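Local atomic coordinates of acinetobacter secreted protease CpaA (Acinetobacter nosocomialis M2, PDB entry 6O38), a protein that probably cleaves glycoproteins as a zinc-dependent metalloprotease, and is exported by type II secretion with the help of its chaperone CpaB. Residues A42-K47 with F84-N89; I424-P429 with R441-V446; E435-G440 with I483-I488; S516-P521 with V547-E552; Y535-L540 with K554-S559. All coordinates share one frame; numbering follows the deposited sequence.

Contact 1: A42-K47 with F84-N89; sequences ANNSDK and FNSSQN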
# COMPACT_ATOMS: atom_id res chain seq x y z
N ALA A 42 23.90 -9.62 -23.40
CA ALA A 42 25.12 -8.82 -23.38
C ALA A 42 26.31 -9.74 -23.17
O ALA A 42 26.16 -10.90 -22.76
CB ALA A 42 25.08 -7.75 -22.28
N ASN A 43 27.50 -9.22 -23.47
CA ASN A 43 28.74 -9.92 -23.21
C ASN A 43 29.29 -9.50 -21.84
O ASN A 43 28.74 -8.63 -21.17
CB ASN A 43 29.75 -9.65 -24.33
CG ASN A 43 29.46 -10.48 -25.57
OD1 ASN A 43 28.51 -10.20 -26.30
ND2 ASN A 43 30.28 -11.50 -25.81
N ASN A 44 30.40 -10.11 -21.44
CA ASN A 44 30.86 -10.02 -20.06
C ASN A 44 31.20 -8.59 -19.67
O ASN A 44 30.55 -7.99 -18.80
CB ASN A 44 32.06 -10.94 -19.84
CG ASN A 44 32.37 -11.14 -18.36
OD1 ASN A 44 31.49 -11.06 -17.51
ND2 ASN A 44 33.64 -11.39 -18.06
N SER A 45 32.21 -8.00 -20.30
CA SER A 45 32.75 -6.71 -19.88
C SER A 45 32.18 -5.55 -20.69
O SER A 45 32.87 -4.54 -20.91
CB SER A 45 34.27 -6.72 -19.97
OG SER A 45 34.83 -7.58 -18.99
N ASP A 46 30.93 -5.66 -21.14
CA ASP A 46 30.30 -4.55 -21.85
C ASP A 46 30.03 -3.39 -20.89
O ASP A 46 29.62 -3.59 -19.75
CB ASP A 46 28.99 -5.01 -22.49
CG ASP A 46 29.21 -5.98 -23.64
OD1 ASP A 46 30.39 -6.28 -23.94
OD2 ASP A 46 28.22 -6.43 -24.24
N LYS A 47 30.28 -2.18 -21.37
CA LYS A 47 30.13 -0.96 -20.58
C LYS A 47 29.05 -0.08 -21.19
O LYS A 47 29.07 0.17 -22.41
CB LYS A 47 31.45 -0.20 -20.48
CG LYS A 47 31.35 1.13 -19.75
CD LYS A 47 32.67 1.88 -19.75
CE LYS A 47 33.73 1.12 -18.97
NZ LYS A 47 35.01 1.88 -18.90
N PHE A 84 28.50 -5.00 -17.34
CA PHE A 84 27.81 -6.28 -17.27
C PHE A 84 28.67 -7.32 -16.56
O PHE A 84 29.86 -7.12 -16.30
CB PHE A 84 27.43 -6.76 -18.67
CG PHE A 84 26.36 -7.81 -18.69
CD1 PHE A 84 25.04 -7.49 -18.39
CD2 PHE A 84 26.66 -9.12 -19.01
CE1 PHE A 84 24.06 -8.46 -18.40
CE2 PHE A 84 25.68 -10.10 -19.03
CZ PHE A 84 24.37 -9.76 -18.72
N ASN A 85 28.05 -8.45 -16.24
CA ASN A 85 28.75 -9.54 -15.55
C ASN A 85 28.04 -10.84 -15.91
O ASN A 85 26.90 -11.07 -15.49
CB ASN A 85 28.76 -9.32 -14.04
CG ASN A 85 29.55 -10.39 -13.31
OD1 ASN A 85 29.03 -11.47 -13.01
ND2 ASN A 85 30.81 -10.09 -13.00
N SER A 86 28.72 -11.69 -16.69
CA SER A 86 28.11 -12.96 -17.10
C SER A 86 27.97 -13.92 -15.93
O SER A 86 27.03 -14.73 -15.91
CB SER A 86 28.93 -13.60 -18.22
OG SER A 86 28.98 -12.75 -19.36
N SER A 87 28.88 -13.86 -14.96
CA SER A 87 28.80 -14.76 -13.81
C SER A 87 27.56 -14.49 -12.96
O SER A 87 27.04 -15.41 -12.32
CB SER A 87 30.06 -14.63 -12.95
OG SER A 87 31.22 -14.91 -13.71
N GLN A 88 27.08 -13.25 -12.95
CA GLN A 88 25.88 -12.88 -12.21
C GLN A 88 24.71 -12.53 -13.11
O GLN A 88 23.59 -12.37 -12.60
CB GLN A 88 26.18 -11.70 -11.27
CG GLN A 88 27.25 -12.00 -10.23
CD GLN A 88 27.73 -10.76 -9.51
OE1 GLN A 88 27.81 -9.68 -10.10
NE2 GLN A 88 28.05 -10.90 -8.23
N ASN A 89 24.92 -12.40 -14.42
CA ASN A 89 23.87 -12.09 -15.38
C ASN A 89 23.16 -10.78 -15.03
O ASN A 89 21.94 -10.65 -15.16
CB ASN A 89 22.86 -13.24 -15.50
CG ASN A 89 22.10 -13.22 -16.81
OD1 ASN A 89 22.55 -12.64 -17.79
ND2 ASN A 89 20.93 -13.85 -16.82
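Ser86 N gives its hydrogen to Asn44 OD1 at 3.0 Å, one of two hydrogen bonds that tie the loop 42-47 to the end of strand 79-85 and the turn after it. The bond is almost straight (177°) and meets the amide oxygen somewhat tilted from the carbonyl plane. Asn44 OD1 can get there because CG stands anti to the backbone N (chi1 -167°), which swings the amide across to the turn; beside this bond, Ser86 OG packs against Asn44 CA at 3.4 Å. The second bond, from Phe84 N to Asp46 O at 3.0 Å, is backbone to backbone and lies at the end of the antiparallel pairing of strands 47-52 and 79-85 in the first StcE-like beta-sandwich domain. Within their own segments, Asp46 OD2 accepts from Asn43 N and so braces the loop, while Asn85 OD1 takes Gln88 N in an Asx motif that shapes the turn.

The packing centres on the Phe84 ring. Ala42 CB sits over one face as a CH-pi contact, 3.7 Å from the ring centroid and 7° off its normal. Asn43 O comes obliquely to the same ring, and Trp91 of strand 90-98 meets it edge-to-face.

Contact 2: I424-P429 with R441-V446; sequences ITYKIP and RDDTTV. With SO4 (sulfate ion), chain N.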
# COMPACT_ATOMS: atom_id res chain seq x y z
N ILE A 424 -29.46 3.76 -7.40
CA ILE A 424 -30.48 4.41 -8.21
C ILE A 424 -29.81 5.36 -9.18
O ILE A 424 -28.77 5.96 -8.88
CB ILE A 424 -31.54 5.16 -7.35
CG1 ILE A 424 -30.89 6.32 -6.59
CG2 ILE A 424 -32.23 4.20 -6.40
CD1 ILE A 424 -31.89 7.19 -5.86
N THR A 425 -30.40 5.50 -10.36
CA THR A 425 -29.96 6.46 -11.36
C THR A 425 -30.88 7.67 -11.30
O THR A 425 -32.09 7.54 -11.53
CB THR A 425 -29.98 5.84 -12.76
OG1 THR A 425 -28.87 4.93 -12.90
CG2 THR A 425 -29.89 6.92 -13.83
N TYR A 426 -30.31 8.83 -10.99
CA TYR A 426 -31.12 10.02 -10.77
C TYR A 426 -30.23 11.25 -10.79
O TYR A 426 -29.09 11.21 -10.32
CB TYR A 426 -31.87 9.94 -9.44
CG TYR A 426 -32.70 11.16 -9.14
CD1 TYR A 426 -33.92 11.37 -9.78
CD2 TYR A 426 -32.27 12.11 -8.22
CE1 TYR A 426 -34.68 12.49 -9.51
CE2 TYR A 426 -33.02 13.23 -7.95
CZ TYR A 426 -34.23 13.42 -8.59
OH TYR A 426 -34.98 14.53 -8.32
N LYS A 427 -30.75 12.34 -11.34
CA LYS A 427 -30.07 13.63 -11.39
C LYS A 427 -30.65 14.54 -10.32
O LYS A 427 -31.83 14.91 -10.40
CB LYS A 427 -30.19 14.26 -12.78
CG LYS A 427 -29.88 15.75 -12.82
CD LYS A 427 -28.40 16.01 -13.06
CE LYS A 427 -28.13 17.50 -13.25
NZ LYS A 427 -28.05 18.22 -11.95
N ILE A 428 -29.84 14.90 -9.34
CA ILE A 428 -30.29 15.87 -8.33
C ILE A 428 -30.39 17.25 -8.97
O ILE A 428 -29.42 17.70 -9.62
CB ILE A 428 -29.32 15.88 -7.14
CG1 ILE A 428 -29.21 14.49 -6.53
CG2 ILE A 428 -29.77 16.89 -6.10
CD1 ILE A 428 -28.35 14.44 -5.28
N PRO A 429 -31.51 17.95 -8.84
CA PRO A 429 -31.64 19.26 -9.49
C PRO A 429 -30.72 20.30 -8.87
O PRO A 429 -31.00 20.81 -7.77
CB PRO A 429 -33.12 19.62 -9.29
CG PRO A 429 -33.80 18.33 -8.94
CD PRO A 429 -32.77 17.52 -8.21
N ARG A 441 -30.61 16.60 0.38
CA ARG A 441 -31.12 16.22 1.69
C ARG A 441 -32.64 16.25 1.73
O ARG A 441 -33.25 15.55 2.54
CB ARG A 441 -30.55 17.16 2.75
CG ARG A 441 -29.03 17.27 2.73
CD ARG A 441 -28.55 18.36 3.66
NE ARG A 441 -29.14 19.66 3.33
CZ ARG A 441 -28.84 20.80 3.94
NH1 ARG A 441 -27.94 20.81 4.92
NH2 ARG A 441 -29.43 21.93 3.57
N ASP A 442 -33.26 17.05 0.86
CA ASP A 442 -34.71 17.19 0.82
C ASP A 442 -35.33 16.58 -0.42
O ASP A 442 -36.56 16.48 -0.49
CB ASP A 442 -35.10 18.68 0.89
CG ASP A 442 -34.40 19.41 2.01
OD1 ASP A 442 -34.63 19.05 3.19
OD2 ASP A 442 -33.64 20.36 1.72
N ASP A 443 -34.52 16.17 -1.39
CA ASP A 443 -35.02 15.60 -2.64
C ASP A 443 -35.92 14.40 -2.35
O ASP A 443 -35.51 13.45 -1.68
CB ASP A 443 -33.84 15.19 -3.52
CG ASP A 443 -34.26 14.79 -4.92
OD1 ASP A 443 -35.20 13.98 -5.08
OD2 ASP A 443 -33.64 15.30 -5.88
N THR A 444 -37.14 14.45 -2.88
CA THR A 444 -38.14 13.44 -2.55
C THR A 444 -37.75 12.08 -3.13
O THR A 444 -37.99 11.04 -2.50
CB THR A 444 -39.51 13.88 -3.05
OG1 THR A 444 -39.76 15.23 -2.64
CG2 THR A 444 -40.60 12.98 -2.50
N THR A 445 -37.16 12.07 -4.33
CA THR A 445 -36.82 10.81 -4.98
C THR A 445 -35.75 10.06 -4.19
O THR A 445 -35.89 8.85 -3.95
CB THR A 445 -36.34 11.08 -6.41
OG1 THR A 445 -37.46 11.49 -7.21
CG2 THR A 445 -35.73 9.82 -7.01
N VAL A 446 -34.69 10.75 -3.78
CA VAL A 446 -33.60 10.07 -3.08
C VAL A 446 -33.96 9.78 -1.62
O VAL A 446 -33.50 8.79 -1.06
CB VAL A 446 -32.29 10.87 -3.21
CG1 VAL A 446 -32.30 11.70 -4.48
CG2 VAL A 446 -32.05 11.75 -1.98
S SO4 N . -27.93 24.68 5.46
O1 SO4 N . -29.17 25.40 5.77
O2 SO4 N . -27.94 23.38 6.13
O3 SO4 N . -27.82 24.49 4.02
O4 SO4 N . -26.79 25.46 5.94
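Segment 424-429 runs off the end of strand 416-425 while segment 441-446 leads into helix 444-452, and their backbones stay well apart: the CA atoms of Ile428 and Asp443 are 7.4 Å from each other, and side chains bridge the gap. Tyr426 does most of the bridging. Its OH donates to Asp443 OD2 at 2.9 Å, on the syn lone pair, with the ring and carboxylate planes 85° apart. CG of Tyr426 lies anti to the backbone N (chi1 179°), which extends the ring toward the helix start. Over one face of the ring lies Thr445 CG2, a CH-pi contact 3.8 Å from the centroid, and Val446 CG1 packs at CD2, also 3.8 Å away. Pro429 CD comes up to the same carboxylate oxygen, Asp443 OD2, at 3.3 Å.

Further along, Arg441 holds a sulfate ion, probably from the crystallisation liquor, by its guanidinium edge: NH1 donates to O2 at 2.8 Å and NH2 to O3. NH1 also reaches Asn481 OD1.

Asp443 thus serves two partners, OD2 taking the tyrosine hydroxyl while OD1 accepts from Thr445 N at 2.8 Å. The latter is an N-cap bond, and Asp443 caps helix 444-452 of the reprolysin-like protease domain.

Contact 3: E435-G440 with I483-I488; sequences EAISTG and IGANDI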
# COMPACT_ATOMS: atom_id res chain seq x y z
N GLU A 435 -24.32 22.83 -4.73
CA GLU A 435 -25.77 22.93 -4.60
C GLU A 435 -26.42 21.56 -4.43
O GLU A 435 -27.42 21.44 -3.71
CB GLU A 435 -26.34 23.66 -5.81
CG GLU A 435 -27.71 24.27 -5.59
CD GLU A 435 -28.14 25.16 -6.75
OE1 GLU A 435 -27.52 25.05 -7.84
OE2 GLU A 435 -29.07 25.97 -6.59
N ALA A 436 -25.87 20.52 -5.07
CA ALA A 436 -26.49 19.20 -5.01
C ALA A 436 -26.44 18.61 -3.61
O ALA A 436 -27.37 17.91 -3.19
CB ALA A 436 -25.82 18.26 -6.02
N ILE A 437 -25.36 18.87 -2.87
CA ILE A 437 -25.24 18.32 -1.53
C ILE A 437 -26.28 18.92 -0.60
O ILE A 437 -26.67 18.31 0.40
CB ILE A 437 -23.81 18.51 -0.99
CG1 ILE A 437 -23.46 17.41 0.02
CG2 ILE A 437 -23.63 19.89 -0.38
CD1 ILE A 437 -23.40 16.04 -0.60
N SER A 438 -26.75 20.14 -0.90
CA SER A 438 -27.78 20.78 -0.08
C SER A 438 -29.16 20.24 -0.41
O SER A 438 -29.85 19.68 0.46
CB SER A 438 -27.73 22.30 -0.28
OG SER A 438 -26.79 22.90 0.59
N THR A 439 -29.59 20.38 -1.67
CA THR A 439 -30.94 19.98 -2.05
C THR A 439 -31.14 18.47 -2.01
O THR A 439 -32.28 18.02 -1.90
CB THR A 439 -31.26 20.51 -3.45
OG1 THR A 439 -30.56 19.74 -4.43
CG2 THR A 439 -30.86 21.97 -3.57
N GLY A 440 -30.06 17.69 -2.11
CA GLY A 440 -30.17 16.25 -2.00
C GLY A 440 -30.71 15.77 -0.66
O GLY A 440 -31.22 14.65 -0.58
N ILE A 483 -24.95 12.98 3.85
CA ILE A 483 -24.88 12.91 2.39
C ILE A 483 -23.49 13.34 1.95
O ILE A 483 -22.90 14.26 2.53
CB ILE A 483 -25.99 13.75 1.73
CG1 ILE A 483 -25.96 13.61 0.21
CG2 ILE A 483 -25.88 15.22 2.14
CD1 ILE A 483 -27.12 14.27 -0.50
N GLY A 484 -22.97 12.67 0.92
CA GLY A 484 -21.69 13.03 0.36
C GLY A 484 -21.73 12.90 -1.15
O GLY A 484 -22.58 12.20 -1.72
N ALA A 485 -20.81 13.60 -1.81
CA ALA A 485 -20.81 13.63 -3.27
C ALA A 485 -19.42 13.90 -3.80
O ALA A 485 -18.61 14.60 -3.17
CB ALA A 485 -21.79 14.69 -3.80
N ASN A 486 -19.14 13.34 -4.98
CA ASN A 486 -17.98 13.70 -5.78
C ASN A 486 -18.37 13.62 -7.25
O ASN A 486 -19.38 13.02 -7.61
CB ASN A 486 -16.76 12.81 -5.49
CG ASN A 486 -16.98 11.36 -5.90
OD1 ASN A 486 -17.30 10.52 -5.07
ND2 ASN A 486 -16.79 11.07 -7.18
N ASP A 487 -17.55 14.23 -8.10
CA ASP A 487 -17.79 14.21 -9.53
C ASP A 487 -16.87 13.19 -10.20
O ASP A 487 -16.17 12.42 -9.53
CB ASP A 487 -17.63 15.62 -10.13
CG ASP A 487 -16.17 16.05 -10.23
OD1 ASP A 487 -15.28 15.37 -9.69
OD2 ASP A 487 -15.92 17.10 -10.87
N ILE A 488 -16.87 13.17 -11.53
CA ILE A 488 -15.95 12.34 -12.29
C ILE A 488 -14.91 13.16 -13.04
O ILE A 488 -13.88 12.59 -13.45
CB ILE A 488 -16.70 11.41 -13.26
CG1 ILE A 488 -17.46 12.23 -14.31
CG2 ILE A 488 -17.66 10.51 -12.50
CD1 ILE A 488 -18.11 11.39 -15.38
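Ile437 of helix 433-439 drops its longer branch onto strand 483-487, and that branch can be followed atom by atom. CB leaves the helix at an angle to the strand rather than pointing straight at it. CG1 stands anti to the backbone N (chi1 -152°) and passes Ile483 CG2 at 3.9 Å. The next turn of the chain (chi2 66°) brings CD1 down on the strand, where it meets three successive residues. It touches Ile483 CG1 at 3.6 Å, lies 3.6 Å from Gly484 CA, and reaches Ala485 CB at 3.8 Å. Gly484, with no side chain, leaves its CA for the methyl to rest on, between the flanking side chains of Ile483 and Ala485.

Ile483 answers from the strand, its side chain sliding past that of Ile437 in the opposite direction. Ile483 CG2 touches Ile437 O at 3.6 Å, and CD1 runs on to the last residue of the segment, 3.9 Å from Gly440 C. The touching residues are all buried, and the side-chain packing is aliphatic.

The short segments of helix and strand run roughly antiparallel, at 156° with axes 8.4 Å apart. Strand 483-487 is flanked by strand 457-462, parallel, and strand 471-473, antiparallel, while Trp474 packs on Ile483 and donates its NE1 to Ile437 O. Ile437 also packs on Leu173 of the CpaB chain, so the residue that meets the strand touches the chaperone as well.

Contact 4: S516-P521 with V547-E552; sequences SGFAHP and VRLGEE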
# COMPACT_ATOMS: atom_id res chain seq x y z
N SER A 516 -8.74 14.90 12.86
CA SER A 516 -8.18 15.56 11.69
C SER A 516 -7.13 14.66 11.06
O SER A 516 -6.65 13.70 11.67
CB SER A 516 -7.57 16.92 12.04
OG SER A 516 -6.57 16.79 13.03
N GLY A 517 -6.77 14.98 9.82
CA GLY A 517 -5.83 14.16 9.08
C GLY A 517 -4.39 14.38 9.49
O GLY A 517 -4.04 15.36 10.16
N PHE A 518 -3.55 13.44 9.08
CA PHE A 518 -2.11 13.48 9.34
C PHE A 518 -1.39 13.67 8.01
O PHE A 518 -1.38 12.75 7.17
CB PHE A 518 -1.65 12.20 10.04
CG PHE A 518 -0.18 12.17 10.34
CD1 PHE A 518 0.34 12.86 11.42
CD2 PHE A 518 0.68 11.43 9.55
CE1 PHE A 518 1.69 12.82 11.70
CE2 PHE A 518 2.03 11.39 9.82
CZ PHE A 518 2.54 12.09 10.89
N ALA A 519 -0.80 14.84 7.81
CA ALA A 519 -0.05 15.15 6.60
C ALA A 519 1.43 14.93 6.86
O ALA A 519 1.97 15.37 7.88
CB ALA A 519 -0.30 16.59 6.15
N HIS A 520 2.10 14.24 5.92
CA HIS A 520 3.51 13.92 6.08
C HIS A 520 4.11 13.62 4.72
O HIS A 520 3.43 13.00 3.89
CB HIS A 520 3.70 12.72 7.02
CG HIS A 520 5.11 12.54 7.49
ND1 HIS A 520 6.05 11.85 6.77
CD2 HIS A 520 5.73 12.95 8.62
CE1 HIS A 520 7.20 11.85 7.43
NE2 HIS A 520 7.03 12.51 8.56
N PRO A 521 5.34 14.05 4.45
CA PRO A 521 5.94 13.79 3.12
C PRO A 521 6.10 12.32 2.80
O PRO A 521 6.19 11.97 1.62
CB PRO A 521 7.29 14.50 3.20
CG PRO A 521 7.12 15.54 4.27
CD PRO A 521 6.20 14.92 5.28
N VAL A 547 6.75 5.97 10.49
CA VAL A 547 6.25 7.22 11.06
C VAL A 547 4.89 6.98 11.70
O VAL A 547 3.99 6.39 11.10
CB VAL A 547 6.17 8.31 9.98
CG1 VAL A 547 5.57 9.59 10.55
CG2 VAL A 547 7.55 8.57 9.39
N ARG A 548 4.75 7.43 12.95
CA ARG A 548 3.47 7.33 13.64
C ARG A 548 2.44 8.24 12.97
O ARG A 548 2.69 9.43 12.76
CB ARG A 548 3.63 7.68 15.11
CG ARG A 548 2.33 7.87 15.86
CD ARG A 548 2.48 7.52 17.32
NE ARG A 548 3.65 8.12 17.93
CZ ARG A 548 4.35 7.56 18.92
NH1 ARG A 548 3.98 6.38 19.40
NH2 ARG A 548 5.41 8.17 19.42
N LEU A 549 1.28 7.67 12.64
CA LEU A 549 0.26 8.37 11.87
C LEU A 549 -0.73 9.12 12.76
O LEU A 549 -1.94 8.95 12.65
CB LEU A 549 -0.47 7.37 10.97
CG LEU A 549 0.39 6.63 9.95
CD1 LEU A 549 -0.46 5.67 9.13
CD2 LEU A 549 1.12 7.61 9.05
N GLY A 550 -0.21 9.96 13.64
CA GLY A 550 -1.06 10.71 14.55
C GLY A 550 -0.30 11.12 15.79
O GLY A 550 0.92 11.00 15.87
N GLU A 551 -1.06 11.62 16.76
CA GLU A 551 -0.50 12.13 18.00
C GLU A 551 -1.57 12.08 19.08
O GLU A 551 -2.70 12.50 18.85
CB GLU A 551 0.02 13.57 17.81
CG GLU A 551 0.73 14.14 19.02
CD GLU A 551 1.47 15.43 18.69
OE1 GLU A 551 1.34 15.92 17.55
OE2 GLU A 551 2.19 15.94 19.58
N GLU A 552 -1.21 11.56 20.25
CA GLU A 552 -2.17 11.39 21.34
C GLU A 552 -2.77 12.73 21.75
O GLU A 552 -2.06 13.62 22.22
CB GLU A 552 -1.51 10.71 22.54
CG GLU A 552 -1.09 9.26 22.33
CD GLU A 552 0.23 9.11 21.59
OE1 GLU A 552 0.78 10.13 21.12
OE2 GLU A 552 0.72 7.97 21.48
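The long, largely irregular region between the zinc-binding helix 496-504 and helix 557-569 folds back on itself here, with an inverse gamma turn centred on Leu549 lying against the Phe518 ring. Phe518 has CG anti to the backbone N (chi1 180°), which sends the ring across to that turn. Leu549 CA sits over one face, 4.1 Å from the ring centroid and 18° off the normal, in a CH-pi contact. Gly550 N lies over the same face, 3.7 Å from Phe518 CD1, and Arg548 O also stands on that side, 3.3 Å from Phe518 CZ. The ring therefore lies against peptide groups as much as against side chains, although Leu549 CD2 reaches Phe518 CD2 at 3.9 Å.

Val547 joins the two aromatic residues. Its CG1 meets Phe518 at the ring edge, 3.9 Å from CZ, and lies over one face of the His520 imidazole, 4.0 Å from the centroid. The opposite face of that imidazole carries Pro521 CD, so the ring is sandwiched between a valine methyl and a proline ring. Its ND1 is engaged with Leu522 N. Arg548 sends its charged end away from the contact into a salt bridge with Asp274, tying this loop to a beta-sandwich domain.

Across the two segments the contact is made by dispersion and CH-pi packing, which implies that shape fit holds the loops together here, while Thr525 and Ser524 hold the backbone of 516-521 by hydrogen bonds to Phe518 N and His520 N.

Contact 5: Y535-L540 with K554-S559; sequences YSSPYL and KIDAVS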
# COMPACT_ATOMS: atom_id res chain seq x y z
N TYR A 535 -6.83 5.95 8.18
CA TYR A 535 -7.25 7.12 8.92
C TYR A 535 -6.25 7.37 10.05
O TYR A 535 -5.62 6.44 10.56
CB TYR A 535 -8.66 6.95 9.50
CG TYR A 535 -9.76 6.88 8.46
CD1 TYR A 535 -10.23 8.03 7.84
CD2 TYR A 535 -10.33 5.66 8.10
CE1 TYR A 535 -11.23 7.97 6.89
CE2 TYR A 535 -11.33 5.59 7.15
CZ TYR A 535 -11.78 6.75 6.55
OH TYR A 535 -12.78 6.69 5.60
N SER A 536 -6.10 8.63 10.43
CA SER A 536 -5.03 8.99 11.36
C SER A 536 -5.32 8.44 12.75
O SER A 536 -6.46 8.42 13.21
CB SER A 536 -4.86 10.51 11.41
OG SER A 536 -5.95 11.14 12.05
N SER A 537 -4.25 8.00 13.42
CA SER A 537 -4.32 7.44 14.77
C SER A 537 -2.92 7.32 15.35
O SER A 537 -1.99 6.89 14.66
CB SER A 537 -5.01 6.08 14.76
OG SER A 537 -4.91 5.45 16.03
N PRO A 538 -2.72 7.69 16.62
CA PRO A 538 -1.40 7.52 17.25
C PRO A 538 -1.03 6.07 17.53
O PRO A 538 0.03 5.82 18.10
CB PRO A 538 -1.54 8.31 18.56
CG PRO A 538 -2.99 8.28 18.87
CD PRO A 538 -3.70 8.29 17.54
N TYR A 539 -1.88 5.11 17.17
CA TYR A 539 -1.58 3.70 17.34
C TYR A 539 -1.33 3.02 16.00
O TYR A 539 -1.21 1.79 15.95
CB TYR A 539 -2.72 3.01 18.09
CG TYR A 539 -3.13 3.77 19.33
CD1 TYR A 539 -2.26 3.94 20.39
CD2 TYR A 539 -4.40 4.34 19.43
CE1 TYR A 539 -2.63 4.64 21.53
CE2 TYR A 539 -4.78 5.04 20.56
CZ TYR A 539 -3.89 5.19 21.60
OH TYR A 539 -4.26 5.89 22.73
N LEU A 540 -1.24 3.79 14.92
CA LEU A 540 -0.93 3.29 13.59
C LEU A 540 0.41 3.86 13.14
O LEU A 540 0.78 4.98 13.51
CB LEU A 540 -2.01 3.66 12.58
CG LEU A 540 -3.42 3.15 12.88
CD1 LEU A 540 -4.40 3.75 11.89
CD2 LEU A 540 -3.47 1.63 12.82
N LYS A 554 -4.16 15.12 19.91
CA LYS A 554 -4.20 16.20 18.93
C LYS A 554 -4.63 15.76 17.54
O LYS A 554 -5.45 16.43 16.92
CB LYS A 554 -2.84 16.91 18.86
CG LYS A 554 -2.55 17.72 20.12
CD LYS A 554 -1.44 18.73 19.93
CE LYS A 554 -1.34 19.65 21.14
NZ LYS A 554 -0.11 20.49 21.13
N ILE A 555 -4.11 14.64 17.04
CA ILE A 555 -4.44 14.15 15.70
C ILE A 555 -4.83 12.68 15.86
O ILE A 555 -3.96 11.80 15.89
CB ILE A 555 -3.29 14.31 14.70
CG1 ILE A 555 -2.85 15.78 14.62
CG2 ILE A 555 -3.69 13.81 13.33
CD1 ILE A 555 -1.59 16.00 13.80
N ASP A 556 -6.13 12.42 15.96
CA ASP A 556 -6.63 11.05 16.13
C ASP A 556 -8.00 10.98 15.45
O ASP A 556 -9.03 11.27 16.06
CB ASP A 556 -6.71 10.68 17.60
CG ASP A 556 -6.93 9.19 17.82
OD1 ASP A 556 -7.14 8.46 16.83
OD2 ASP A 556 -6.90 8.76 18.99
N ALA A 557 -8.00 10.57 14.18
CA ALA A 557 -9.26 10.45 13.45
C ALA A 557 -10.04 9.21 13.88
O ALA A 557 -11.28 9.25 13.94
CB ALA A 557 -9.00 10.41 11.94
N VAL A 558 -9.34 8.11 14.16
CA VAL A 558 -10.02 6.86 14.49
C VAL A 558 -10.82 7.00 15.78
O VAL A 558 -11.91 6.41 15.92
CB VAL A 558 -8.99 5.71 14.59
CG1 VAL A 558 -9.66 4.42 15.02
CG2 VAL A 558 -8.29 5.53 13.25
N SER A 559 -10.32 7.78 16.73
CA SER A 559 -11.04 7.96 17.99
C SER A 559 -12.36 8.70 17.78
O SER A 559 -13.34 8.42 18.49
CB SER A 559 -10.17 8.71 19.00
OG SER A 559 -10.00 10.06 18.61
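Ser536 meets the start of helix 557-569 with two oxygens. Its carbonyl O accepts from Val558 N at 3.0 Å, met nearly end-on, and takes a weaker, bent bond from Ala557 N. Its hydroxyl OG also accepts from Ala557 N, at 3.0 Å. That hydroxyl lies between the backbone N and the carbonyl carbon (chi1 70°), which turns OG so that it and the carbonyl O both face Ala557 N, in the first turn of the helix, where N-H groups lack partners in a preceding turn.

Methyls fill in around these bonds. Val558 CG2 touches Ser537 CB at 3.7 Å and Tyr535 CB at 4.0 Å, while Ile555 CG2 lies against Ser536 OG. Pro538 CD packs on the carboxylate carbon of Asp556, 3.4 Å from CG, the two side chains crossing at about a right angle.

In the next shell, Asp556 is the N-cap, its OD1 accepting from Ser559 N at 3.3 Å from above the carboxylate plane. Ser537 OG accepts from Tyr539 N in an ST turn, within a type I beta turn from Ser537 to Leu540. Ser536 OG is fixed by Ser516 O.

Beyond these, Tyr535 points its hydroxyl to Arg497 O on the zinc-binding helix 496-504 and packs on Thr405 and Thr408 of helix 391-411, so the loop 535-540 joins those two helices to the start of helix 557-569.

Contact 1 stands alone in the first beta-sandwich domain, across the chain's centre from the other four; its centre is 66 Å from that of contact 2. Contacts 2 and 3 interlock in the reprolysin-like domain: their segments alternate along the chain, their centres are 10 Å apart, and Arg441 packs on Ile483. Contacts 4 and 5 alternate likewise, later in the chain, with centres 7 Å apart and a probable hydrogen bond from Ser537 N to Leu549 O. About 12 Å separates the nearest atoms of contacts 3 and 5, with Gly484 and the side chain of Tyr535 each about 11 Å from the zinc ion, so contacts 3 and 5 approach the metal site, while contacts 2 and 4 extend each pair.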